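Long-range contacts in lipase (Penicillium expansum, PDB 3G7N), which hydrolyses acylglycerol lipids such as triacylglycerols as a secreted alkaline lipase, releasing free fatty acids: residues K36-L41 with S104-T109; K56-I61 with P122-E127; L79-L84 with D92-R97; N157-F162 with A243-V248. All coordinates share one frame; numbering follows the deposited sequence. Where two conformers were deposited one is given.

Contact 1 (K36-L41 with S104-T109); sequences KRIYDL and SAVHDT
I38 and V106 meet branch to branch, their side chains set at a slant to each other. I38 CG2 presses on V106 CG1 at 3.4 Å, tighter than a usual methyl contact, and V106 CB lies almost as near. Chi1 of I38, at -56°, sets CG2 opposite the backbone N and directs it to V106. The other branch of I38 folds a different way: CG1 carries CD1 along the helix to T109, whose side chain runs antiparallel to it, and CD1 touches T109 CG2 at 3.8 Å. That same threonine methyl is also met by K36 CE at 3.9 Å, the lysine chain bending at chi2 to pass T109 at about a right angle.

These contacts lay helix 97-120 over one face of the central sheet of the α/β-hydrolase fold, near one end of the sheet, where strand 32-40 lies next to the outermost strand 28-29. The segment axes approach to 8.6 Å and run at 150°, close to antiparallel; the strand's alternation turns K36, I38 and D40 to the helix. Strand 45-52 adds to the contact, V49 touching I38 and T45 touching V106. K36 also reaches E113 further along the helix.

At the other end, D40 offers the plane of its carboxylate to A105: the methyl CB stands above D40 CG at 3.7 Å, and the contact is purely van der Waals. The acid finds its polar partner in its own turn, where OD2 is hydrogen-bonded to T43 OG1. D40 CB lies 4.1 Å from V106 CG1.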
loop_
_atom_site.group_PDB
_atom_site.type_symbol
_atom_site.label_atom_id
_atom_site.label_comp_id
_atom_site.label_asym_id
_atom_site.label_seq_id
_atom_site.Cartn_x
_atom_site.Cartn_y
_atom_site.Cartn_z
ATOM N N LYS A 36 8.558 11.950 10.670
ATOM C CA LYS A 36 7.237 12.469 11.033
ATOM C C LYS A 36 6.290 11.313 11.288
ATOM O O LYS A 36 6.231 10.364 10.496
ATOM C CB LYS A 36 6.707 13.339 9.880
ATOM C CG LYS A 36 5.337 13.941 10.065
ATOM C CD LYS A 36 5.425 15.117 10.978
ATOM C CE LYS A 36 4.259 16.082 10.784
ATOM N NZ LYS A 36 4.450 17.204 11.741
ATOM N N ARG A 37 5.592 11.352 12.417
ATOM C CA ARG A 37 4.632 10.297 12.743
ATOM C C ARG A 37 3.222 10.797 12.526
ATOM O O ARG A 37 2.844 11.834 13.066
ATOM C CB ARG A 37 4.873 9.808 14.171
ATOM C CG ARG A 37 6.333 9.321 14.345
ATOM C CD ARG A 37 6.707 8.960 15.774
ATOM N NE ARG A 37 6.265 7.618 16.123
ATOM C CZ ARG A 37 6.962 6.514 15.857
ATOM N NH1 ARG A 37 8.169 6.603 15.319
ATOM N NH2 ARG A 37 6.505 5.342 16.259
ATOM N N ILE A 38 2.537 10.135 11.593
ATOM C CA ILE A 38 1.207 10.483 11.093
ATOM C C ILE A 38 0.129 9.816 11.961
ATOM O O ILE A 38 0.205 8.623 12.251
ATOM C CB ILE A 38 1.038 9.957 9.642
ATOM C CG1 ILE A 38 2.151 10.488 8.724
ATOM C CG2 ILE A 38 -0.351 10.303 9.109
ATOM C CD1 ILE A 38 2.172 12.011 8.569
ATOM N N TYR A 39 -0.811 10.612 12.468
ATOM C CA TYR A 39 -1.842 10.060 13.351
ATOM C C TYR A 39 -3.173 10.794 13.157
ATOM O O TYR A 39 -3.178 12.015 12.974
ATOM C CB TYR A 39 -1.363 10.145 14.804
ATOM C CG TYR A 39 -2.274 9.502 15.823
ATOM C CD1 TYR A 39 -2.807 8.233 15.615
ATOM C CD2 TYR A 39 -2.515 10.119 17.044
ATOM C CE1 TYR A 39 -3.682 7.666 16.529
ATOM C CE2 TYR A 39 -3.365 9.552 17.976
ATOM C CZ TYR A 39 -3.931 8.318 17.723
ATOM O OH TYR A 39 -4.733 7.733 18.676
ATOM N N ASP A 40 -4.222 10.024 12.870
ATOM C CA ASP A 40 -5.611 10.510 12.986
ATOM C C ASP A 40 -6.475 9.597 13.872
ATOM O O ASP A 40 -6.736 8.445 13.538
ATOM C CB ASP A 40 -6.257 10.658 11.596
ATOM C CG ASP A 40 -7.605 11.369 11.651
ATOM O OD1 ASP A 40 -7.642 12.525 12.118
ATOM O OD2 ASP A 40 -8.629 10.708 11.384
ATOM N N LEU A 41 -6.853 10.126 15.035
ATOM C CA LEU A 41 -7.501 9.360 16.098
ATOM C C LEU A 41 -8.842 8.790 15.639
ATOM O O LEU A 41 -9.137 7.610 15.843
ATOM C CB LEU A 41 -7.722 10.266 17.316
ATOM C CG LEU A 41 -6.484 10.917 17.941
ATOM C CD1 LEU A 41 -6.771 12.352 18.369
ATOM C CD2 LEU A 41 -6.008 10.097 19.128
ATOM N N SER A 104 -7.774 11.223 3.346
ATOM C CA SER A 104 -7.948 12.663 3.245
ATOM C C SER A 104 -7.637 13.357 4.560
ATOM O O SER A 104 -7.156 14.489 4.560
ATOM C CB SER A 104 -9.370 12.987 2.779
ATOM O OG SER A 104 -10.310 12.702 3.794
ATOM N N ALA A 105 -7.793 12.644 5.663
ATOM C CA ALA A 105 -7.458 13.187 6.983
ATOM C C ALA A 105 -5.963 13.471 7.125
ATOM O O ALA A 105 -5.583 14.390 7.851
ATOM C CB ALA A 105 -7.935 12.270 8.095
ATOM N N VAL A 106 -5.124 12.647 6.488
ATOM C CA VAL A 106 -3.669 12.729 6.665
ATOM C C VAL A 106 -2.949 13.239 5.433
ATOM O O VAL A 106 -1.748 13.524 5.497
ATOM C CB VAL A 106 -3.059 11.372 7.095
ATOM C CG1 VAL A 106 -3.599 10.940 8.466
ATOM C CG2 VAL A 106 -3.317 10.286 6.042
ATOM N N HIS A 107 -3.677 13.399 4.332
ATOM C CA HIS A 107 -3.092 13.728 3.042
ATOM C C HIS A 107 -2.193 14.955 3.111
ATOM O O HIS A 107 -1.061 14.933 2.634
ATOM C CB HIS A 107 -4.213 13.947 2.016
ATOM C CG HIS A 107 -3.729 14.317 0.653
ATOM N ND1 HIS A 107 -3.751 15.609 0.160
ATOM C CD2 HIS A 107 -3.342 13.531 -0.375
ATOM C CE1 HIS A 107 -3.330 15.602 -1.093
ATOM N NE2 HIS A 107 -3.099 14.348 -1.449
ATOM N N ASP A 108 -2.733 16.076 3.585
ATOM C CA ASP A 108 -1.975 17.328 3.528
ATOM C C ASP A 108 -0.732 17.279 4.424
ATOM O O ASP A 108 0.325 17.774 4.033
ATOM C CB ASP A 108 -2.839 18.536 3.910
ATOM C CG ASP A 108 -3.843 18.907 2.837
ATOM O OD1 ASP A 108 -3.530 18.748 1.645
ATOM O OD2 ASP A 108 -4.757 19.695 3.170
ATOM N N THR A 109 -0.848 16.634 5.580
ATOM C CA THR A 109 0.297 16.443 6.457
ATOM C C THR A 109 1.396 15.639 5.766
ATOM O O THR A 109 2.567 16.007 5.825
ATOM C CB THR A 109 -0.126 15.753 7.754
ATOM O OG1 THR A 109 -1.134 16.547 8.396
ATOM C CG2 THR A 109 1.053 15.614 8.700
#

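Contact 2 (K56-I61 with P122-E127); sequences KTIAVI and PDYTLE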
loop_
_atom_site.group_PDB
_atom_site.type_symbol
_atom_site.label_atom_id
_atom_site.label_comp_id
_atom_site.label_asym_id
_atom_site.label_seq_id
_atom_site.Cartn_x
_atom_site.Cartn_y
_atom_site.Cartn_z
ATOM N N LYS A 56 18.102 5.658 -0.937
ATOM C CA LYS A 56 17.868 6.984 -1.499
ATOM C C LYS A 56 16.400 7.185 -1.834
ATOM O O LYS A 56 16.018 7.575 -2.935
ATOM C CB LYS A 56 18.766 7.241 -2.721
ATOM C CG LYS A 56 20.259 7.247 -2.376
ATOM C CD LYS A 56 21.101 7.640 -3.595
ATOM C CE LYS A 56 22.535 7.993 -3.210
ATOM N NZ LYS A 56 23.211 6.884 -2.482
ATOM N N THR A 57 15.580 6.919 -0.818
ATOM C CA THR A 57 14.135 7.113 -0.954
ATOM C C THR A 57 13.574 7.960 0.160
ATOM O O THR A 57 14.142 8.055 1.255
ATOM C CB THR A 57 13.350 5.798 -0.963
ATOM O OG1 THR A 57 13.587 5.114 0.272
ATOM C CG2 THR A 57 13.701 4.941 -2.173
ATOM N N ILE A 58 12.447 8.581 -0.158
ATOM C CA ILE A 58 11.565 9.203 0.817
ATOM C C ILE A 58 10.306 8.350 0.860
ATOM O O ILE A 58 9.739 8.035 -0.191
ATOM C CB ILE A 58 11.230 10.639 0.371
ATOM C CG1 ILE A 58 12.506 11.483 0.432
ATOM C CG2 ILE A 58 10.097 11.249 1.202
ATOM C CD1 ILE A 58 12.462 12.742 -0.412
ATOM N N ALA A 59 9.971 7.874 2.066
ATOM C CA ALA A 59 9.008 6.777 2.250
ATOM C C ALA A 59 7.807 7.247 3.052
ATOM O O ALA A 59 7.935 7.956 4.053
ATOM C CB ALA A 59 9.679 5.634 2.980
ATOM N N VAL A 60 6.645 6.787 2.609
ATOM C CA VAL A 60 5.377 6.919 3.336
ATOM C C VAL A 60 4.877 5.523 3.691
ATOM O O VAL A 60 4.579 4.716 2.794
ATOM C CB VAL A 60 4.319 7.625 2.466
ATOM C CG1 VAL A 60 2.998 7.728 3.213
ATOM C CG2 VAL A 60 4.810 9.025 2.009
ATOM N N ILE A 61 4.825 5.221 4.984
ATOM C CA ILE A 61 4.521 3.862 5.442
ATOM C C ILE A 61 3.235 3.934 6.256
ATOM O O ILE A 61 3.180 4.630 7.275
ATOM C CB ILE A 61 5.638 3.304 6.330
ATOM C CG1 ILE A 61 7.006 3.384 5.642
ATOM C CG2 ILE A 61 5.338 1.854 6.703
ATOM C CD1 ILE A 61 8.181 3.098 6.578
ATOM N N PRO A 122 17.159 16.000 -2.606
ATOM C CA PRO A 122 16.478 16.277 -3.863
ATOM C C PRO A 122 16.795 15.234 -4.921
ATOM O O PRO A 122 16.147 15.235 -5.961
ATOM C CB PRO A 122 17.062 17.637 -4.295
ATOM C CG PRO A 122 18.373 17.727 -3.579
ATOM C CD PRO A 122 18.127 17.064 -2.251
ATOM N N ASP A 123 17.729 14.335 -4.630
ATOM C CA ASP A 123 18.034 13.216 -5.517
ATOM C C ASP A 123 17.315 11.912 -5.145
ATOM O O ASP A 123 17.450 10.908 -5.844
ATOM C CB ASP A 123 19.540 12.970 -5.561
ATOM C CG ASP A 123 20.114 12.651 -4.187
ATOM O OD1 ASP A 123 19.854 13.417 -3.207
ATOM O OD2 ASP A 123 20.908 11.691 -4.098
ATOM N N TYR A 124 16.585 11.916 -4.031
ATOM C CA TYR A 124 15.901 10.695 -3.592
ATOM C C TYR A 124 14.622 10.465 -4.384
ATOM O O TYR A 124 14.014 11.389 -4.891
ATOM C CB TYR A 124 15.582 10.792 -2.101
ATOM C CG TYR A 124 16.765 10.533 -1.184
ATOM C CD1 TYR A 124 18.086 10.700 -1.617
ATOM C CD2 TYR A 124 16.558 10.224 0.148
ATOM C CE1 TYR A 124 19.142 10.598 -0.723
ATOM C CE2 TYR A 124 17.598 10.075 1.027
ATOM C CZ TYR A 124 18.896 10.227 0.581
ATOM O OH TYR A 124 19.952 10.089 1.465
ATOM N N THR A 125 14.261 9.197 -4.561
ATOM C CA THR A 125 12.983 8.850 -5.196
ATOM C C THR A 125 11.935 8.588 -4.098
ATOM O O THR A 125 12.259 8.668 -2.896
ATOM C CB THR A 125 13.146 7.604 -6.091
ATOM O OG1 THR A 125 13.576 6.495 -5.299
ATOM C CG2 THR A 125 14.196 7.882 -7.202
ATOM N N LEU A 126 10.697 8.309 -4.501
ATOM C CA LEU A 126 9.579 8.164 -3.550
ATOM C C LEU A 126 9.149 6.712 -3.450
ATOM O O LEU A 126 9.138 5.964 -4.438
ATOM C CB LEU A 126 8.391 9.018 -3.992
ATOM C CG LEU A 126 8.690 10.502 -4.201
ATOM C CD1 LEU A 126 7.407 11.232 -4.582
ATOM C CD2 LEU A 126 9.307 11.122 -2.943
ATOM N N GLU A 127 8.677 6.343 -2.264
ATOM C CA GLU A 127 8.028 5.053 -2.096
ATOM C C GLU A 127 6.906 5.147 -1.084
ATOM O O GLU A 127 6.935 5.967 -0.159
ATOM C CB GLU A 127 9.032 3.981 -1.699
ATOM C CG GLU A 127 9.656 4.153 -0.355
ATOM C CD GLU A 127 10.630 3.026 -0.017
ATOM O OE1 GLU A 127 10.363 1.859 -0.418
ATOM O OE2 GLU A 127 11.592 3.267 0.738
HETATM O O HOH W 1 16.353 5.794 -5.189
#
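Two neighbouring parallel strands at the heart of the α/β-hydrolase sheet, 57-62 and 125-131, pair here, the chain crossing between them through helix 97-120 in a β-α-β arrangement. The second strand runs on to the nucleophile S132. K56 and T57 open the first strand as a G1 bulge against S52, and K56 O takes the first bond, from T125 N at 2.9 Å. From there the bonds alternate as parallel pairing demands: I58 N gives to T125 O at 2.7 Å, while I58 O receives E127 N and E127 O receives V60 N.

Ahead of the paired residues, the Y124 ring lies flat under the bulge. K56 CA stands 3.6 Å from the ring centroid, only 7° off its normal, a CH-pi contact, and K56 CB and CG extend the cover over CD1 and CE1. Y124 also stacks with the ring of Y121. Y124 CB also packs against I58 CG1, and I58 CB meets L126 CD2 on the same side as helix 97-120, whose L117 and I118 touch I58.

On the other face E127 is drawn back over the first strand. Its chi1 of 66° holds CG between the backbone N and carbonyl carbon and lays CG 3.6 Å from A59 CB; the extended chain then carries the carboxylate to T57. R13 makes a salt bridge with OE2, which probably favours the charged form. T57 OG1 donates to that same E127 OE2 at 2.8 Å, arriving from above the carboxylate plane, 41° out of it.

Contact 3 (L79-L84 with D92-R97); sequences LITPEL and DVKIMR
I80 pairs with I95 in a small two-stranded antiparallel sheet, 79-80 against 95-96, that leads directly into helix 97-120, M96 being its N-cap residue. As in related fungal class 3 lipases, this piece probably follows the lid region in the chain. The I80-I95 pair is hydrogen-bonded both ways: I80 N gives to I95 O at 2.9 Å, and I95 N returns to I80 O at 3.0 Å within the carbonyl plane.

The side chain of I80 begins at CB, 4.1 Å from I95 O. Chi1 of 56° wedges CG1 between the backbone N and the carbonyl carbon, which brings it to 3.4 Å from that same oxygen, and a second bend in chi2 folds CD1 back so that it too touches I95 O. The branch methyl CG2 goes another way. It sits over one face of the R97 guanidinium, 3.5 Å from NH2, with the arginine chain crossing at about a right angle. NH1 of that arginine makes a salt bridge to D76, which helps to hold the guanidinium in place against the methyl.

Further along, P82 turns its ring to segment 92-97, its CG packing on V93 CG1 and I95 CD1. P82 CD lies against V93 O, a buried carbonyl oxygen that has no hydrogen-bonding partner in the model. L79 CD2 covers the backbone of the other strand at M96 N. In K94, just before that strand, the bend at chi2 lays CD over I80 O, and the next atom, K94 CE, comes to 3.3 Å from T81 OG1.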
loop_
_atom_site.group_PDB
_atom_site.type_symbol
_atom_site.label_atom_id
_atom_site.label_comp_id
_atom_site.label_asym_id
_atom_site.label_seq_id
_atom_site.Cartn_x
_atom_site.Cartn_y
_atom_site.Cartn_z
ATOM N N LEU A 79 -19.385 4.449 -2.491
ATOM C CA LEU A 79 -18.504 5.128 -3.442
ATOM C C LEU A 79 -18.791 6.611 -3.449
ATOM O O LEU A 79 -19.951 7.032 -3.596
ATOM C CB LEU A 79 -18.677 4.546 -4.841
ATOM C CG LEU A 79 -18.118 3.143 -5.075
ATOM C CD1 LEU A 79 -18.408 2.659 -6.491
ATOM C CD2 LEU A 79 -16.602 3.096 -4.799
ATOM N N ILE A 80 -17.730 7.405 -3.365
ATOM C CA ILE A 80 -17.848 8.856 -3.376
ATOM C C ILE A 80 -16.884 9.485 -4.368
ATOM O O ILE A 80 -15.982 8.824 -4.901
ATOM C CB ILE A 80 -17.681 9.482 -1.979
ATOM C CG1 ILE A 80 -16.342 9.080 -1.353
ATOM C CG2 ILE A 80 -18.786 9.008 -1.048
ATOM C CD1 ILE A 80 -15.143 9.684 -2.034
ATOM N N THR A 81 -17.177 10.728 -4.733
ATOM C CA THR A 81 -16.271 11.527 -5.539
ATOM C C THR A 81 -15.139 12.047 -4.670
ATOM O O THR A 81 -15.374 12.765 -3.701
ATOM C CB THR A 81 -17.022 12.706 -6.186
ATOM O OG1 THR A 81 -18.038 12.184 -7.049
ATOM C CG2 THR A 81 -16.059 13.564 -6.996
ATOM N N PRO A 82 -13.903 11.617 -4.960
ATOM C CA PRO A 82 -12.809 12.017 -4.080
ATOM C C PRO A 82 -12.331 13.426 -4.388
ATOM O O PRO A 82 -12.456 13.894 -5.522
ATOM C CB PRO A 82 -11.708 11.020 -4.427
ATOM C CG PRO A 82 -11.973 10.636 -5.816
ATOM C CD PRO A 82 -13.469 10.671 -5.999
ATOM N N GLU A 83 -11.689 14.040 -3.404
ATOM C CA GLU A 83 -11.101 15.362 -3.546
ATOM C C GLU A 83 -9.853 15.413 -2.666
ATOM O O GLU A 83 -9.944 15.227 -1.452
ATOM C CB GLU A 83 -12.109 16.430 -3.109
ATOM C CG GLU A 83 -11.568 17.851 -3.126
ATOM C CD GLU A 83 -12.661 18.899 -3.270
ATOM O OE1 GLU A 83 -13.811 18.635 -2.853
ATOM O OE2 GLU A 83 -12.362 19.994 -3.798
ATOM N N LEU A 84 -8.712 15.703 -3.281
ATOM C CA LEU A 84 -7.437 15.791 -2.557
ATOM C C LEU A 84 -6.600 16.924 -3.152
ATOM O O LEU A 84 -6.437 17.008 -4.374
ATOM C CB LEU A 84 -6.666 14.466 -2.688
ATOM C CG LEU A 84 -7.318 13.217 -2.076
ATOM C CD1 LEU A 84 -6.555 11.962 -2.497
ATOM C CD2 LEU A 84 -7.430 13.308 -0.566
ATOM N N ASP A 92 -15.504 10.765 -13.476
ATOM C CA ASP A 92 -16.134 9.469 -13.246
ATOM C C ASP A 92 -15.474 8.624 -12.149
ATOM O O ASP A 92 -16.009 7.595 -11.758
ATOM C CB ASP A 92 -16.303 8.674 -14.544
ATOM C CG ASP A 92 -14.993 8.458 -15.287
ATOM O OD1 ASP A 92 -14.018 9.211 -15.046
ATOM O OD2 ASP A 92 -14.969 7.606 -16.197
ATOM N N VAL A 93 -14.363 9.105 -11.602
ATOM C CA VAL A 93 -13.618 8.334 -10.595
ATOM C C VAL A 93 -14.401 8.327 -9.301
ATOM O O VAL A 93 -14.826 9.364 -8.805
ATOM C CB VAL A 93 -12.220 8.958 -10.342
ATOM C CG1 VAL A 93 -11.596 8.402 -9.047
ATOM C CG2 VAL A 93 -11.315 8.653 -11.491
ATOM N N LYS A 94 -14.579 7.132 -8.741
ATOM C CA LYS A 94 -15.197 7.016 -7.427
ATOM C C LYS A 94 -14.356 6.083 -6.562
ATOM O O LYS A 94 -13.892 5.056 -7.045
ATOM C CB LYS A 94 -16.614 6.438 -7.540
ATOM C CG LYS A 94 -17.585 7.268 -8.390
ATOM C CD LYS A 94 -17.911 8.578 -7.712
ATOM C CE LYS A 94 -18.869 9.414 -8.558
ATOM N NZ LYS A 94 -20.210 8.776 -8.658
ATOM N N ILE A 95 -14.264 6.418 -5.281
ATOM C CA ILE A 95 -13.482 5.630 -4.317
ATOM C C ILE A 95 -14.357 5.418 -3.094
ATOM O O ILE A 95 -15.192 6.258 -2.751
ATOM C CB ILE A 95 -12.192 6.408 -3.897
ATOM C CG1 ILE A 95 -11.312 6.700 -5.119
ATOM C CG2 ILE A 95 -11.417 5.646 -2.833
ATOM C CD1 ILE A 95 -10.089 7.584 -4.798
ATOM N N MET A 96 -14.163 4.294 -2.410
ATOM C CA MET A 96 -14.953 4.047 -1.234
ATOM C C MET A 96 -14.632 5.037 -0.116
ATOM O O MET A 96 -13.460 5.363 0.135
ATOM C CB MET A 96 -14.769 2.594 -0.771
ATOM C CG MET A 96 -13.336 2.196 -0.429
ATOM S SD MET A 96 -13.150 0.419 -0.104
ATOM C CE MET A 96 -13.718 0.354 1.581
ATOM N N ARG A 97 -15.659 5.476 0.611
ATOM C CA ARG A 97 -15.470 6.454 1.663
ATOM C C ARG A 97 -14.552 5.906 2.752
ATOM O O ARG A 97 -13.803 6.650 3.385
ATOM C CB ARG A 97 -16.817 6.884 2.255
ATOM C CG ARG A 97 -16.678 7.991 3.281
ATOM C CD ARG A 97 -18.014 8.380 3.913
ATOM N NE ARG A 97 -18.894 9.057 2.972
ATOM C CZ ARG A 97 -20.074 8.582 2.587
ATOM N NH1 ARG A 97 -20.499 7.402 3.029
ATOM N NH2 ARG A 97 -20.841 9.291 1.771
#

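Contact 4 (N157-F162 with A243-V248); sequences NALNAF and ASFGVV
Chi1 of N160 at -58° puts CG opposite its own carbonyl carbon, and chi2 of 32° then turns the amide so that both its ends reach strand 243-244; S244 answers with OG swung away from its backbone N, chi1 -158°, toward the asparagine. The two ends of the amide are used at once. S244 OG donates to N160 OD1 at 3.0 Å, and N160 ND2 gives a hydrogen to A243 O at 2.9 Å. Neither bond is ideally directed: the serine hydroxyl is tilted from the plane of the amide carbonyl, and ND2 comes from above the plane of the A243 carbonyl. Together they fix the rotation of the amide, leaving little doubt which end is nitrogen.

This clamp lies where strand 154-159 of the α/β-hydrolase sheet runs into its C-terminal loop, beside the charge-relay residues. N160 also touches D188, and ND2 makes a weak hydrogen bond to H241 O, so the asparagine ties the end of the strand to the segment that carries the catalytic histidine. This placement is consistent with a second-shell role in positioning the triad. N160 takes a left-handed backbone conformation, which turns the chain out of the strand.

Beside the polar pair, L159 closes the contact with hydrocarbon: CB packs on S244 OG at 3.8 Å, and CD2 meets F245 CE2 at 4.3 Å. F245 sits in a type I' turn that runs from S244 to V247, where the two short strands are joined by reciprocal S244-V247 bonds of 2.9 Å.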
loop_
_atom_site.group_PDB
_atom_site.type_symbol
_atom_site.label_atom_id
_atom_site.label_comp_id
_atom_site.label_asym_id
_atom_site.label_seq_id
_atom_site.Cartn_x
_atom_site.Cartn_y
_atom_site.Cartn_z
ATOM N N ASN A 157 4.095 -0.155 -2.801
ATOM C CA ASN A 157 3.846 -1.580 -2.530
ATOM C C ASN A 157 2.705 -1.736 -1.545
ATOM O O ASN A 157 2.879 -1.470 -0.352
ATOM C CB ASN A 157 5.109 -2.230 -1.961
ATOM C CG ASN A 157 6.249 -2.256 -2.962
ATOM O OD1 ASN A 157 6.124 -2.833 -4.037
ATOM N ND2 ASN A 157 7.367 -1.623 -2.607
ATOM N N ALA A 158 1.525 -2.050 -2.077
ATOM C CA ALA A 158 0.354 -2.325 -1.238
ATOM C C ALA A 158 0.297 -3.820 -0.964
ATOM O O ALA A 158 0.244 -4.618 -1.912
ATOM C CB ALA A 158 -0.926 -1.883 -1.943
ATOM N N LEU A 159 0.337 -4.208 0.308
ATOM C CA LEU A 159 0.344 -5.623 0.667
ATOM C C LEU A 159 -1.026 -6.066 1.161
ATOM O O LEU A 159 -1.655 -5.403 2.002
ATOM C CB LEU A 159 1.390 -5.897 1.742
ATOM C CG LEU A 159 2.803 -5.407 1.373
ATOM C CD1 LEU A 159 3.760 -5.698 2.525
ATOM C CD2 LEU A 159 3.324 -6.027 0.077
ATOM N N ASN A 160 -1.496 -7.180 0.620
ATOM C CA ASN A 160 -2.708 -7.837 1.125
ATOM C C ASN A 160 -3.916 -6.889 1.118
ATOM O O ASN A 160 -4.709 -6.876 2.063
ATOM C CB ASN A 160 -2.496 -8.443 2.537
ATOM C CG ASN A 160 -1.353 -9.462 2.588
ATOM O OD1 ASN A 160 -0.363 -9.338 1.855
ATOM N ND2 ASN A 160 -1.448 -10.440 3.478
ATOM N N ALA A 161 -4.070 -6.130 0.034
ATOM C CA ALA A 161 -5.048 -5.046 -0.040
ATOM C C ALA A 161 -6.311 -5.424 -0.774
ATOM O O ALA A 161 -6.276 -6.097 -1.794
ATOM C CB ALA A 161 -4.441 -3.820 -0.687
ATOM N N PHE A 162 -7.430 -4.892 -0.292
ATOM C CA PHE A 162 -8.686 -4.921 -1.029
ATOM C C PHE A 162 -8.731 -3.770 -2.047
ATOM O O PHE A 162 -8.037 -2.767 -1.882
ATOM C CB PHE A 162 -9.873 -4.849 -0.055
ATOM C CG PHE A 162 -9.794 -3.721 0.930
ATOM C CD1 PHE A 162 -10.355 -2.487 0.629
ATOM C CD2 PHE A 162 -9.190 -3.885 2.162
ATOM C CE1 PHE A 162 -10.350 -1.456 1.564
ATOM C CE2 PHE A 162 -9.163 -2.848 3.091
ATOM C CZ PHE A 162 -9.804 -1.651 2.812
ATOM N N ALA A 243 0.165 -12.385 7.166
ATOM C CA ALA A 243 1.543 -12.501 6.680
ATOM C C ALA A 243 1.652 -11.982 5.261
ATOM O O ALA A 243 0.718 -12.070 4.471
ATOM C CB ALA A 243 2.022 -13.961 6.757
ATOM N N SER A 244 2.852 -11.521 4.920
ATOM C CA SER A 244 3.151 -11.158 3.537
ATOM C C SER A 244 4.632 -11.376 3.259
ATOM O O SER A 244 5.473 -10.985 4.055
ATOM C CB SER A 244 2.815 -9.683 3.309
ATOM O OG SER A 244 2.600 -9.445 1.924
ATOM N N PHE A 245 4.931 -12.091 2.173
ATOM C CA PHE A 245 6.324 -12.327 1.758
ATOM C C PHE A 245 7.213 -12.741 2.914
ATOM O O PHE A 245 8.340 -12.265 3.049
ATOM C CB PHE A 245 6.873 -11.144 0.961
ATOM C CG PHE A 245 6.108 -10.889 -0.288
ATOM C CD1 PHE A 245 6.341 -11.648 -1.431
ATOM C CD2 PHE A 245 4.959 -10.115 -0.221
ATOM C CE1 PHE A 245 5.438 -11.603 -2.508
ATOM C CE2 PHE A 245 4.085 -10.060 -1.266
ATOM C CZ PHE A 245 4.277 -10.845 -2.389
ATOM N N GLY A 246 6.717 -13.674 3.710
ATOM C CA GLY A 246 7.538 -14.320 4.723
ATOM C C GLY A 246 7.552 -13.592 6.059
ATOM O O GLY A 246 8.204 -14.034 6.999
ATOM N N VAL A 247 6.799 -12.497 6.166
ATOM C CA VAL A 247 6.761 -11.703 7.397
ATOM C C VAL A 247 5.370 -11.756 8.012
ATOM O O VAL A 247 4.392 -11.338 7.378
ATOM C CB VAL A 247 7.102 -10.228 7.098
ATOM C CG1 VAL A 247 7.033 -9.406 8.379
ATOM C CG2 VAL A 247 8.476 -10.114 6.402
ATOM N N VAL A 248 5.272 -12.218 9.252
ATOM C CA VAL A 248 4.026 -12.136 10.000
ATOM C C VAL A 248 3.973 -10.783 10.690
ATOM O O VAL A 248 4.921 -10.371 11.362
ATOM C CB VAL A 248 3.942 -13.265 11.058
ATOM C CG1 VAL A 248 2.747 -13.087 11.979
ATOM C CG2 VAL A 248 3.951 -14.647 10.376
#

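In the fold
Contacts 1, 2 and 4 all reach the central sheet, whereas contact 3 lies outside it, at the N-terminal end of helix 97-120. That helix links contact 3 to contact 1, where H107 and S104 pack on L84, and its C-terminal end leads to strand 125-131 of contact 2; the centres of contacts 1 and 2 are 18 Å apart. Strands 125-131 and 154-159 are neighbours, which brings contacts 2 and 4 within about 5 Å at their nearest atoms, without touching. Contact 3 is nested within the loops closed by contacts 1 and 2, whose segments alternate along the chain, while contact 4 follows in series. Contacts 3 and 4 meet through M96 and F162; N160 adjoins the charge-relay residues, and the M96 side chain lies about 11 Å from that of S132.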